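TnpArep for protein (Escherichia coli, PDB 4ER8) binds REP DNA hairpins and, as a metal-dependent single-strand DNA nuclease, cleaves and recombines bacterial interspersed mosaic elements, in which REP sequences cluster. Local coordinates at residues Y32-H37 / T85-L90; N51-L56 / C62-P67; P57-C62 / V121-V126; Y115-P120 / F134-R139. All coordinates share one frame; numbering follows the deposited sequence.

Interaction 1: residues Y32-H37 / T85-L90; sequences YQMLRH and THACGL. With nucleotides of chain B.
Met34 of helix 32-45 lies against Ala87 and Cys88 at the C-terminal end of helix 73-87. Its CB starts about level with the methyl of Ala87, Met34 CB to Ala87 CB 4.2 Å. CG comes closer and packs on that same methyl, Met34 CG to Ala87 CB 3.7 Å. The chain then bends at chi2 (137°), which takes the sulfur along to the next residue. There Met34 SD lies 4.1 Å from Cys88 CB. The tip methyl ends beside the backbone, with Met34 CE 3.7 Å from Ala87 O. Phe84, one turn earlier on the same helix, also touches Met34. Past Cys88 the chain leaves helical geometry at Gly89, which has positive phi.

Thr85 takes the helix to the DNA. Its OG1 is 2.6 Å from OP1 of DT29 of chain B. Lys81 O is also within reach of the one hydroxyl proton, so the bond to the phosphate is not settled. A valine in place of Thr85 would probably leave that phosphate oxygen without its hydroxyl partner. His86 adds a weak bond to another phosphate. Between 32-37 and 85-90 there is no hydrogen bond, only carbon and sulfur packing plus a methyl beside one carbonyl oxygen, while Thr85 and His86 turn to the DNA phosphates.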
# COMPACT_ATOMS: atom_id res chain seq x y z
N TYR A 32 4.58 13.15 -3.06
CA TYR A 32 3.44 12.38 -3.51
C TYR A 32 3.42 12.14 -5.03
O TYR A 32 3.13 11.04 -5.51
CB TYR A 32 2.14 13.05 -3.07
CG TYR A 32 0.94 12.16 -3.22
CD1 TYR A 32 0.98 10.82 -2.81
CD2 TYR A 32 -0.26 12.64 -3.76
CE1 TYR A 32 -0.13 10.00 -2.94
CE2 TYR A 32 -1.37 11.83 -3.88
CZ TYR A 32 -1.30 10.51 -3.48
OH TYR A 32 -2.40 9.71 -3.60
N GLN A 33 3.76 13.20 -5.77
CA GLN A 33 3.69 13.24 -7.21
C GLN A 33 4.63 12.27 -7.88
O GLN A 33 4.19 11.50 -8.73
CB GLN A 33 3.98 14.67 -7.69
CG GLN A 33 2.89 15.67 -7.29
CD GLN A 33 1.51 15.11 -7.59
OE1 GLN A 33 1.31 14.42 -8.61
NE2 GLN A 33 0.54 15.38 -6.70
N MET A 34 5.91 12.30 -7.52
CA MET A 34 6.86 11.31 -8.05
C MET A 34 6.35 9.92 -7.77
O MET A 34 6.40 9.06 -8.66
CB MET A 34 8.24 11.44 -7.40
CG MET A 34 9.17 12.48 -8.01
SD MET A 34 9.97 13.36 -6.64
CE MET A 34 11.01 14.53 -7.53
N LEU A 35 5.83 9.70 -6.55
CA LEU A 35 5.30 8.38 -6.21
C LEU A 35 4.20 8.01 -7.15
O LEU A 35 4.30 7.02 -7.87
CB LEU A 35 4.80 8.31 -4.77
CG LEU A 35 4.30 6.95 -4.27
CD1 LEU A 35 5.40 5.93 -4.10
CD2 LEU A 35 3.61 7.14 -2.95
N ARG A 36 3.14 8.82 -7.14
CA ARG A 36 2.03 8.62 -8.05
C ARG A 36 2.59 8.30 -9.44
O ARG A 36 2.22 7.29 -10.04
CB ARG A 36 1.14 9.85 -8.10
CG ARG A 36 -0.20 9.71 -7.38
CD ARG A 36 -0.89 11.08 -7.17
NE ARG A 36 -1.58 11.70 -8.33
CZ ARG A 36 -2.01 11.07 -9.43
NH1 ARG A 36 -1.83 9.77 -9.60
NH2 ARG A 36 -2.64 11.77 -10.37
N HIS A 37 3.53 9.13 -9.90
CA HIS A 37 4.09 8.97 -11.23
C HIS A 37 4.72 7.60 -11.44
O HIS A 37 4.40 6.91 -12.41
CB HIS A 37 5.00 10.16 -11.59
CG HIS A 37 4.24 11.45 -11.85
ND1 HIS A 37 4.40 12.59 -11.09
CD2 HIS A 37 3.30 11.75 -12.78
CE1 HIS A 37 3.59 13.54 -11.53
NE2 HIS A 37 2.91 13.05 -12.56
N THR A 85 12.94 5.76 -6.32
CA THR A 85 14.30 6.01 -5.83
C THR A 85 15.07 6.89 -6.83
O THR A 85 15.71 7.88 -6.45
CB THR A 85 15.02 4.71 -5.51
OG1 THR A 85 14.48 4.18 -4.30
CG2 THR A 85 16.51 4.93 -5.33
N HIS A 86 14.93 6.55 -8.12
CA HIS A 86 15.53 7.29 -9.24
C HIS A 86 15.05 8.73 -9.25
O HIS A 86 15.86 9.66 -9.13
CB HIS A 86 15.16 6.61 -10.57
CG HIS A 86 15.88 7.17 -11.76
ND1 HIS A 86 17.23 7.44 -11.76
CD2 HIS A 86 15.43 7.49 -13.00
CE1 HIS A 86 17.59 7.91 -12.94
NE2 HIS A 86 16.51 7.95 -13.72
N ALA A 87 13.73 8.89 -9.36
CA ALA A 87 13.09 10.20 -9.47
C ALA A 87 13.54 11.21 -8.41
O ALA A 87 13.78 12.37 -8.73
CB ALA A 87 11.58 10.05 -9.48
N CYS A 88 13.66 10.79 -7.16
CA CYS A 88 14.02 11.75 -6.12
C CYS A 88 15.51 11.70 -5.81
O CYS A 88 15.99 12.40 -4.91
CB CYS A 88 13.22 11.51 -4.85
SG CYS A 88 13.44 9.86 -4.18
N GLY A 89 16.23 10.87 -6.57
CA GLY A 89 17.69 10.79 -6.52
C GLY A 89 18.29 10.49 -5.16
O GLY A 89 19.50 10.64 -4.97
N LEU A 90 17.46 10.06 -4.20
CA LEU A 90 17.94 9.70 -2.86
C LEU A 90 18.35 8.23 -2.83
O LEU A 90 17.88 7.44 -3.65
CB LEU A 90 16.92 10.05 -1.78
CG LEU A 90 17.05 11.42 -1.08
CD1 LEU A 90 17.08 12.57 -2.09
CD2 LEU A 90 15.97 11.68 -0.04
P DT B 29 16.15 0.90 -4.65
OP1 DT B 29 14.85 1.62 -4.82
OP2 DT B 29 17.02 1.16 -3.48
O5' DT B 29 15.96 -0.68 -4.89
C5' DT B 29 14.91 -1.06 -5.79
C4' DT B 29 14.58 -2.53 -5.70
O4' DT B 29 15.66 -3.23 -6.32
C3' DT B 29 14.47 -3.12 -4.30
O3' DT B 29 13.16 -3.70 -4.12
C2' DT B 29 15.63 -4.10 -4.19
C1' DT B 29 15.91 -4.42 -5.64
N1 DT B 29 17.34 -4.74 -5.90
C2 DT B 29 17.63 -5.75 -6.78
O2 DT B 29 16.77 -6.38 -7.34
N3 DT B 29 18.96 -6.01 -6.99
C4 DT B 29 19.99 -5.32 -6.37
O4 DT B 29 21.15 -5.58 -6.57
C5 DT B 29 19.63 -4.29 -5.47
C7 DT B 29 20.73 -3.56 -4.78
C6 DT B 29 18.33 -4.02 -5.27

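Interaction 2: residues N51-L56 / C62-P67; sequences NAWVVL and CIWTLP
Trp53 lays one face of its indole over the side chain of Cys62. Cys62 CB sits above the five-membered ring, 3.5 Å from its centroid. Cys62 SG sits above the six-membered ring of Trp53, 4.0 Å from that centroid, a sulfur-aromatic contact. With CG anti to the backbone N (chi1 -157°), the Trp53 indole reaches along the sheet to Trp64. There Trp53 CZ3 is 3.4 Å from Trp64 NE1, and the two ring systems meet obliquely, planes 43° apart. Trp77 stacks on Trp64 in turn. An alanine in place of Trp53 would probably leave Cys62 uncovered on this face and open a gap beside Trp64.

The strands 49-55 and 59-65 form a beta hairpin at one side of the antiparallel sheet of the RRM-like HUH nuclease fold. Trp53 and Cys62 are a non-hydrogen-bonded pair. Ala52 and Ile63 are a hydrogen-bonded one, with Ile63 N to Ala52 O at 2.8 Å. This pair is part of a classic beta bulge: Asn51 and Ala52 both face Ile63, and both give weak N-H bonds to Ile63 O. Asn51 CB also packs on Ile63 CG2 at 3.6 Å. The Asn51 amide crosses to the end of the other strand, where ND2 donates to Thr65 OG1 at 2.5 Å, with the hydroxyl close to the amide plane. Thr65 OG1 is bonded to Thr13 as well, and Asn51 OD1 to Tyr109.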
# COMPACT_ATOMS: atom_id res chain seq x y z
N ASN A 51 -6.74 -2.55 -5.97
CA ASN A 51 -7.94 -2.70 -5.16
C ASN A 51 -8.01 -1.57 -4.13
O ASN A 51 -9.06 -0.91 -4.00
CB ASN A 51 -7.95 -4.05 -4.48
CG ASN A 51 -8.22 -5.18 -5.43
OD1 ASN A 51 -9.36 -5.43 -5.78
ND2 ASN A 51 -7.18 -5.88 -5.85
N ALA A 52 -6.89 -1.31 -3.44
CA ALA A 52 -6.81 -0.17 -2.56
C ALA A 52 -5.37 0.24 -2.23
O ALA A 52 -4.45 -0.56 -2.35
CB ALA A 52 -7.59 -0.42 -1.29
N TRP A 53 -5.19 1.48 -1.80
CA TRP A 53 -3.87 1.93 -1.45
C TRP A 53 -3.96 3.14 -0.51
O TRP A 53 -4.79 4.00 -0.74
CB TRP A 53 -3.17 2.30 -2.76
CG TRP A 53 -1.68 2.30 -2.78
CD1 TRP A 53 -0.83 2.85 -1.85
CD2 TRP A 53 -0.85 1.78 -3.83
NE1 TRP A 53 0.48 2.66 -2.25
CE2 TRP A 53 0.48 2.03 -3.48
CE3 TRP A 53 -1.12 1.13 -5.05
CZ2 TRP A 53 1.55 1.65 -4.29
CZ3 TRP A 53 -0.06 0.74 -5.85
CH2 TRP A 53 1.25 0.99 -5.47
N VAL A 54 -3.16 3.16 0.57
CA VAL A 54 -2.84 4.41 1.26
C VAL A 54 -1.36 4.73 1.14
O VAL A 54 -0.50 3.83 1.14
CB VAL A 54 -2.99 4.37 2.78
CG1 VAL A 54 -4.29 4.90 3.21
CG2 VAL A 54 -2.66 3.00 3.33
N VAL A 55 -1.06 6.01 1.15
CA VAL A 55 0.30 6.46 1.33
C VAL A 55 0.38 7.27 2.62
O VAL A 55 -0.38 8.20 2.84
CB VAL A 55 0.69 7.37 0.21
CG1 VAL A 55 2.15 7.82 0.42
CG2 VAL A 55 0.46 6.66 -1.13
N LEU A 56 1.33 6.92 3.45
CA LEU A 56 1.53 7.71 4.63
C LEU A 56 2.81 8.47 4.37
O LEU A 56 3.43 8.26 3.32
CB LEU A 56 1.51 6.84 5.88
CG LEU A 56 0.03 6.44 6.00
CD1 LEU A 56 -0.23 4.98 5.62
CD2 LEU A 56 -0.58 6.76 7.35
N CYS A 62 -1.09 -1.53 0.69
CA CYS A 62 -2.01 -1.59 -0.45
C CYS A 62 -2.49 -3.00 -0.81
O CYS A 62 -1.97 -3.99 -0.32
CB CYS A 62 -1.38 -0.90 -1.64
SG CYS A 62 0.00 -1.82 -2.23
N ILE A 63 -3.51 -3.08 -1.66
CA ILE A 63 -4.02 -4.36 -2.20
C ILE A 63 -4.03 -4.42 -3.73
O ILE A 63 -4.59 -3.52 -4.37
CB ILE A 63 -5.42 -4.65 -1.71
CG1 ILE A 63 -5.45 -4.70 -0.18
CG2 ILE A 63 -5.87 -5.97 -2.26
CD1 ILE A 63 -6.87 -4.60 0.44
N TRP A 64 -3.42 -5.46 -4.30
CA TRP A 64 -3.39 -5.64 -5.77
C TRP A 64 -4.03 -6.94 -6.20
O TRP A 64 -4.07 -7.92 -5.46
CB TRP A 64 -1.97 -5.75 -6.34
CG TRP A 64 -1.05 -4.64 -6.10
CD1 TRP A 64 -1.36 -3.40 -5.66
CD2 TRP A 64 0.37 -4.64 -6.34
NE1 TRP A 64 -0.22 -2.64 -5.55
CE2 TRP A 64 0.85 -3.38 -5.98
CE3 TRP A 64 1.27 -5.60 -6.81
CZ2 TRP A 64 2.22 -3.04 -6.06
CZ3 TRP A 64 2.64 -5.27 -6.89
CH2 TRP A 64 3.09 -4.00 -6.51
N THR A 65 -4.48 -6.96 -7.44
CA THR A 65 -4.98 -8.18 -8.04
C THR A 65 -4.30 -8.24 -9.37
O THR A 65 -4.37 -7.29 -10.16
CB THR A 65 -6.49 -8.13 -8.26
OG1 THR A 65 -7.16 -8.14 -7.00
CG2 THR A 65 -6.97 -9.33 -9.12
N LEU A 66 -3.64 -9.35 -9.64
CA LEU A 66 -2.85 -9.45 -10.84
C LEU A 66 -3.64 -10.16 -11.95
O LEU A 66 -4.51 -11.00 -11.64
CB LEU A 66 -1.50 -10.15 -10.57
CG LEU A 66 -0.49 -9.61 -9.56
CD1 LEU A 66 0.86 -10.26 -9.78
CD2 LEU A 66 -0.31 -8.13 -9.60
N PRO A 67 -3.33 -9.85 -13.22
CA PRO A 67 -3.91 -10.43 -14.41
C PRO A 67 -3.98 -11.94 -14.34
O PRO A 67 -3.29 -12.56 -13.53
CB PRO A 67 -2.91 -10.04 -15.49
CG PRO A 67 -2.39 -8.71 -15.02
CD PRO A 67 -2.26 -8.89 -13.56

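Interaction 3: residues P57-C62 / V121-V126; sequences PEHMHC and VKHGWV. With NI (nickel (II) ion), chain C.
His59, His61 and His123 converge on one nickel ion. His59 and His61, with Met60 between them, are the two histidines of the HUH motif on strand 59-65. His123 follows the end of helix 106-122, which Gly124, with positive phi, closes in a Schellman motif before the chain goes on to Trp125. All three histidines bind through NE2: His59 NE2 to nickel is 2.1 Å, and His61 NE2 and His123 NE2 are each at 2.0 Å. Asn119 and both carboxylate oxygens of Glu161 complete the six ligand atoms. The ion thereby ties the sheet to the helix.

Hydrogen bonds from the far ring nitrogens fix two of these rings. His59 ND1 donates to Glu58 OE1 at 2.7 Å, on the syn side of the carboxylate and almost in the imidazole plane. The other oxygen, Glu58 OE2, forms a salt bridge with Arg162. His61 ND1 is bonded to Thr17. Such second-shell partners would keep the rings from turning away from the metal.

Aromatic contact accompanies the coordination. The edge of His59 points at the face of His123 in an offset edge-to-face pair, planes at 84°. The His59 edge brings CE1 to 3.4 Å from His123 CD2.

Apolar packing joins the two loops beside the metal site. Pro57 lies on one face of the Trp125 indole in a CH-pi contact. Pro57 CG is 3.6 Å from the centroid of the six-membered ring, above its CZ2 side.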
# COMPACT_ATOMS: atom_id res chain seq x y z
N PRO A 57 3.18 9.40 5.27
CA PRO A 57 4.39 10.14 4.96
C PRO A 57 5.58 9.21 4.84
O PRO A 57 6.43 9.44 3.99
CB PRO A 57 4.56 11.07 6.16
CG PRO A 57 3.19 11.10 6.82
CD PRO A 57 2.62 9.75 6.59
N GLU A 58 5.62 8.15 5.65
CA GLU A 58 6.79 7.26 5.67
C GLU A 58 6.58 5.76 5.40
O GLU A 58 7.50 4.98 5.65
CB GLU A 58 7.57 7.41 6.98
CG GLU A 58 6.68 7.48 8.23
CD GLU A 58 5.72 6.33 8.33
OE1 GLU A 58 4.50 6.53 8.12
OE2 GLU A 58 6.16 5.21 8.62
N HIS A 59 5.42 5.34 4.89
CA HIS A 59 5.16 3.95 4.53
C HIS A 59 3.83 3.88 3.83
O HIS A 59 3.09 4.87 3.81
CB HIS A 59 5.17 3.02 5.77
CG HIS A 59 3.91 3.06 6.59
ND1 HIS A 59 3.54 4.15 7.36
CD2 HIS A 59 2.99 2.10 6.84
CE1 HIS A 59 2.43 3.86 8.02
NE2 HIS A 59 2.06 2.62 7.71
N MET A 60 3.51 2.74 3.26
CA MET A 60 2.26 2.61 2.57
C MET A 60 1.80 1.19 2.71
O MET A 60 2.62 0.29 2.95
CB MET A 60 2.40 3.04 1.11
CG MET A 60 3.28 2.21 0.19
SD MET A 60 3.85 3.19 -1.29
CE MET A 60 4.95 2.04 -2.03
N HIS A 61 0.49 0.99 2.59
CA HIS A 61 -0.12 -0.32 2.55
C HIS A 61 -0.99 -0.37 1.33
O HIS A 61 -1.61 0.64 0.98
CB HIS A 61 -1.05 -0.47 3.73
CG HIS A 61 -0.40 -0.27 5.05
ND1 HIS A 61 0.36 -1.24 5.66
CD2 HIS A 61 -0.41 0.78 5.90
CE1 HIS A 61 0.81 -0.79 6.82
NE2 HIS A 61 0.34 0.43 7.00
N CYS A 62 -1.09 -1.53 0.69
CA CYS A 62 -2.01 -1.59 -0.45
C CYS A 62 -2.49 -3.00 -0.81
O CYS A 62 -1.97 -3.99 -0.32
CB CYS A 62 -1.38 -0.90 -1.64
SG CYS A 62 0.00 -1.82 -2.23
N VAL A 121 -5.59 7.00 10.55
CA VAL A 121 -6.17 7.33 11.85
C VAL A 121 -5.43 6.54 12.89
O VAL A 121 -4.99 7.10 13.87
CB VAL A 121 -7.71 7.07 11.90
CG1 VAL A 121 -8.26 7.01 13.33
CG2 VAL A 121 -8.42 8.11 11.12
N LYS A 122 -5.28 5.24 12.69
CA LYS A 122 -4.42 4.44 13.58
C LYS A 122 -3.05 5.10 13.80
O LYS A 122 -2.51 5.01 14.88
CB LYS A 122 -4.24 3.01 13.02
CG LYS A 122 -3.26 2.12 13.78
CD LYS A 122 -2.89 0.85 12.99
CE LYS A 122 -2.12 -0.16 13.85
NZ LYS A 122 -2.89 -0.75 15.00
N HIS A 123 -2.51 5.77 12.80
CA HIS A 123 -1.16 6.26 12.94
C HIS A 123 -1.11 7.66 13.58
O HIS A 123 -0.01 8.19 13.86
CB HIS A 123 -0.44 6.23 11.60
CG HIS A 123 -0.02 4.85 11.17
ND1 HIS A 123 0.87 4.08 11.89
CD2 HIS A 123 -0.32 4.14 10.05
CE1 HIS A 123 1.09 2.94 11.24
NE2 HIS A 123 0.37 2.95 10.13
N GLY A 124 -2.29 8.24 13.81
CA GLY A 124 -2.42 9.50 14.53
C GLY A 124 -2.37 10.73 13.65
O GLY A 124 -2.37 11.85 14.15
N TRP A 125 -2.32 10.54 12.34
CA TRP A 125 -2.32 11.67 11.43
C TRP A 125 -3.63 12.44 11.44
O TRP A 125 -3.62 13.66 11.41
CB TRP A 125 -1.96 11.24 10.00
CG TRP A 125 -0.59 10.62 9.93
CD1 TRP A 125 -0.29 9.30 9.73
CD2 TRP A 125 0.68 11.29 10.09
NE1 TRP A 125 1.06 9.12 9.74
CE2 TRP A 125 1.69 10.31 9.96
CE3 TRP A 125 1.05 12.63 10.34
CZ2 TRP A 125 3.06 10.62 10.07
CZ3 TRP A 125 2.44 12.94 10.44
CH2 TRP A 125 3.42 11.93 10.31
N VAL A 126 -4.76 11.73 11.47
CA VAL A 126 -6.08 12.37 11.35
C VAL A 126 -7.11 11.75 12.29
O VAL A 126 -6.92 10.65 12.77
CB VAL A 126 -6.62 12.37 9.89
CG1 VAL A 126 -5.68 13.14 8.95
CG2 VAL A 126 -6.83 10.94 9.38
NI NI C . 0.45 1.63 8.59

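Interaction 4: residues Y115-P120 / F134-R139; sequences YIYINP and FSTFHR. With NI (nickel (II) ion), chain C.
Thr136 holds the N-cap position of helix 137-142, yet its hydroxyl makes no capping bond and turns to Tyr117 instead. Thr136 OG1 lies near the plane of the phenol ring. It is modelled 2.4 Å from Tyr117 OH, so short that the hydrogen bond between them is doubtful in its detail. Tyr117 OH is also bonded to Asp140, and Thr136 OG1 to the backbone N of Trp53. The two hydroxyls probably form a short chain from strand 49-55 to the helix.

Ser135 makes the local turn. Its OG accepts from Phe137 N at 3.1 Å with an angle of 161°, an ST turn. Phe137 follows with its backbone over one face of Tyr117: Phe137 CA is 3.9 Å from the ring centroid. A chi1 of 179° swings the Phe137 ring away from its own N, and its edge meets that face in a T-shaped pair with planes at 63°. Phe137 CD1 meets Tyr117 CG at 3.7 Å.

Asn119, two residues after Tyr117 on helix 106-122, sends its side chain to the nickel ion, and Asn119 OD1 binds it at 2.2 Å. Pro120 kinks the helix here, since its N has no bond to the turn before. The chemistry divides along Tyr117: the ring is held by aromatic packing, and its buried hydroxyl is matched by Thr136 at the start of helix 137-142 and by Asp140 within it.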
# COMPACT_ATOMS: atom_id res chain seq x y z
N TYR A 115 -8.69 -1.73 6.83
CA TYR A 115 -7.44 -1.51 7.50
C TYR A 115 -6.67 -0.45 6.74
O TYR A 115 -6.00 0.41 7.34
CB TYR A 115 -6.60 -2.77 7.51
CG TYR A 115 -5.37 -2.57 8.36
CD1 TYR A 115 -5.34 -2.98 9.70
CD2 TYR A 115 -4.24 -1.95 7.84
CE1 TYR A 115 -4.20 -2.82 10.48
CE2 TYR A 115 -3.07 -1.79 8.62
CZ TYR A 115 -3.07 -2.22 9.93
OH TYR A 115 -1.95 -2.01 10.71
N ILE A 116 -6.74 -0.52 5.41
CA ILE A 116 -6.01 0.44 4.66
C ILE A 116 -6.54 1.84 4.92
O ILE A 116 -5.77 2.71 5.34
CB ILE A 116 -5.95 0.09 3.19
CG1 ILE A 116 -4.87 -1.00 2.99
CG2 ILE A 116 -5.65 1.36 2.39
CD1 ILE A 116 -5.09 -1.92 1.85
N TYR A 117 -7.85 2.04 4.73
CA TYR A 117 -8.45 3.36 4.85
C TYR A 117 -8.45 3.90 6.28
O TYR A 117 -8.42 5.11 6.48
CB TYR A 117 -9.85 3.44 4.20
CG TYR A 117 -9.84 3.10 2.71
CD1 TYR A 117 -10.84 2.31 2.12
CD2 TYR A 117 -8.78 3.53 1.89
CE1 TYR A 117 -10.79 1.98 0.75
CE2 TYR A 117 -8.74 3.21 0.54
CZ TYR A 117 -9.72 2.43 -0.02
OH TYR A 117 -9.64 2.12 -1.37
N ILE A 118 -8.50 3.02 7.28
CA ILE A 118 -8.39 3.43 8.68
C ILE A 118 -6.99 3.82 9.09
O ILE A 118 -6.77 4.48 10.10
CB ILE A 118 -8.86 2.32 9.60
CG1 ILE A 118 -10.38 2.33 9.69
CG2 ILE A 118 -8.31 2.48 11.00
CD1 ILE A 118 -10.95 0.96 10.07
N ASN A 119 -6.01 3.40 8.31
CA ASN A 119 -4.66 3.49 8.77
C ASN A 119 -4.24 4.93 9.18
O ASN A 119 -3.65 5.14 10.26
CB ASN A 119 -3.72 2.93 7.73
CG ASN A 119 -2.59 2.24 8.33
OD1 ASN A 119 -1.45 2.39 7.88
ND2 ASN A 119 -2.86 1.47 9.37
N PRO A 120 -4.55 5.92 8.33
CA PRO A 120 -4.09 7.28 8.68
C PRO A 120 -4.52 7.65 10.09
O PRO A 120 -3.87 8.48 10.76
CB PRO A 120 -4.78 8.15 7.66
CG PRO A 120 -4.85 7.24 6.41
CD PRO A 120 -5.11 5.83 6.97
N PHE A 134 -4.44 11.25 0.90
CA PHE A 134 -3.42 10.44 0.24
C PHE A 134 -3.83 8.97 0.17
O PHE A 134 -3.12 8.11 0.70
CB PHE A 134 -2.09 10.59 0.98
CG PHE A 134 -1.53 11.97 0.92
CD1 PHE A 134 -1.44 12.74 2.07
CD2 PHE A 134 -1.11 12.52 -0.29
CE1 PHE A 134 -0.94 14.05 2.04
CE2 PHE A 134 -0.59 13.84 -0.35
CZ PHE A 134 -0.52 14.61 0.81
N SER A 135 -4.95 8.68 -0.47
CA SER A 135 -5.38 7.30 -0.59
C SER A 135 -6.45 7.13 -1.66
O SER A 135 -6.91 8.11 -2.22
CB SER A 135 -5.95 6.84 0.73
OG SER A 135 -7.20 7.43 0.92
N THR A 136 -6.85 5.89 -1.91
CA THR A 136 -7.92 5.61 -2.84
C THR A 136 -9.32 5.67 -2.17
O THR A 136 -10.34 5.27 -2.78
CB THR A 136 -7.74 4.25 -3.45
OG1 THR A 136 -7.80 3.26 -2.41
CG2 THR A 136 -6.42 4.21 -4.17
N PHE A 137 -9.36 6.16 -0.93
CA PHE A 137 -10.63 6.22 -0.22
C PHE A 137 -11.64 7.04 -1.00
O PHE A 137 -12.72 6.56 -1.32
CB PHE A 137 -10.45 6.81 1.16
CG PHE A 137 -11.73 6.92 1.93
CD1 PHE A 137 -12.39 5.77 2.40
CD2 PHE A 137 -12.25 8.17 2.25
CE1 PHE A 137 -13.56 5.88 3.15
CE2 PHE A 137 -13.43 8.29 2.99
CZ PHE A 137 -14.08 7.14 3.44
N HIS A 138 -11.27 8.27 -1.31
CA HIS A 138 -12.03 9.16 -2.22
C HIS A 138 -12.31 8.57 -3.61
O HIS A 138 -13.43 8.66 -4.08
CB HIS A 138 -11.33 10.51 -2.27
CG HIS A 138 -10.99 11.02 -0.91
ND1 HIS A 138 -11.86 11.81 -0.17
CD2 HIS A 138 -9.92 10.80 -0.11
CE1 HIS A 138 -11.31 12.08 1.01
NE2 HIS A 138 -10.13 11.48 1.07
N ARG A 139 -11.35 7.93 -4.27
CA ARG A 139 -11.71 7.22 -5.47
C ARG A 139 -12.91 6.30 -5.17
O ARG A 139 -13.85 6.24 -5.97
CB ARG A 139 -10.56 6.41 -6.06
CG ARG A 139 -10.93 5.67 -7.33
CD ARG A 139 -10.05 4.43 -7.59
NE ARG A 139 -10.50 3.30 -6.78
CZ ARG A 139 -9.73 2.30 -6.35
NH1 ARG A 139 -8.43 2.27 -6.63
NH2 ARG A 139 -10.28 1.34 -5.62
NI NI C . 0.45 1.63 8.59

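Interactions 3 and 4 meet at the nickel ion, and interaction 2 adjoins both; the side chain of Trp53 is about 11 Å from the metal. Interactions 2 and 3 share Cys62 on strand 59-65, and Val54 N lies 3.0 Å from His61 O in the hairpin. Interactions 3 and 4 both use helix 106-122; their centres are about 9 Å apart. Residues 134-136 run beside strand 49-55, with Val55 N to Phe134 O and Trp53 O to Thr136 N each 3.0 Å, which joins interaction 4 to interaction 2. Interaction 1 is farther out, its centre about 19 Å from that of interaction 3, where Thr85 reaches a DNA phosphate. It still touches the sheet: Leu35 CD2 is 3.7 Å from Val55 CG2.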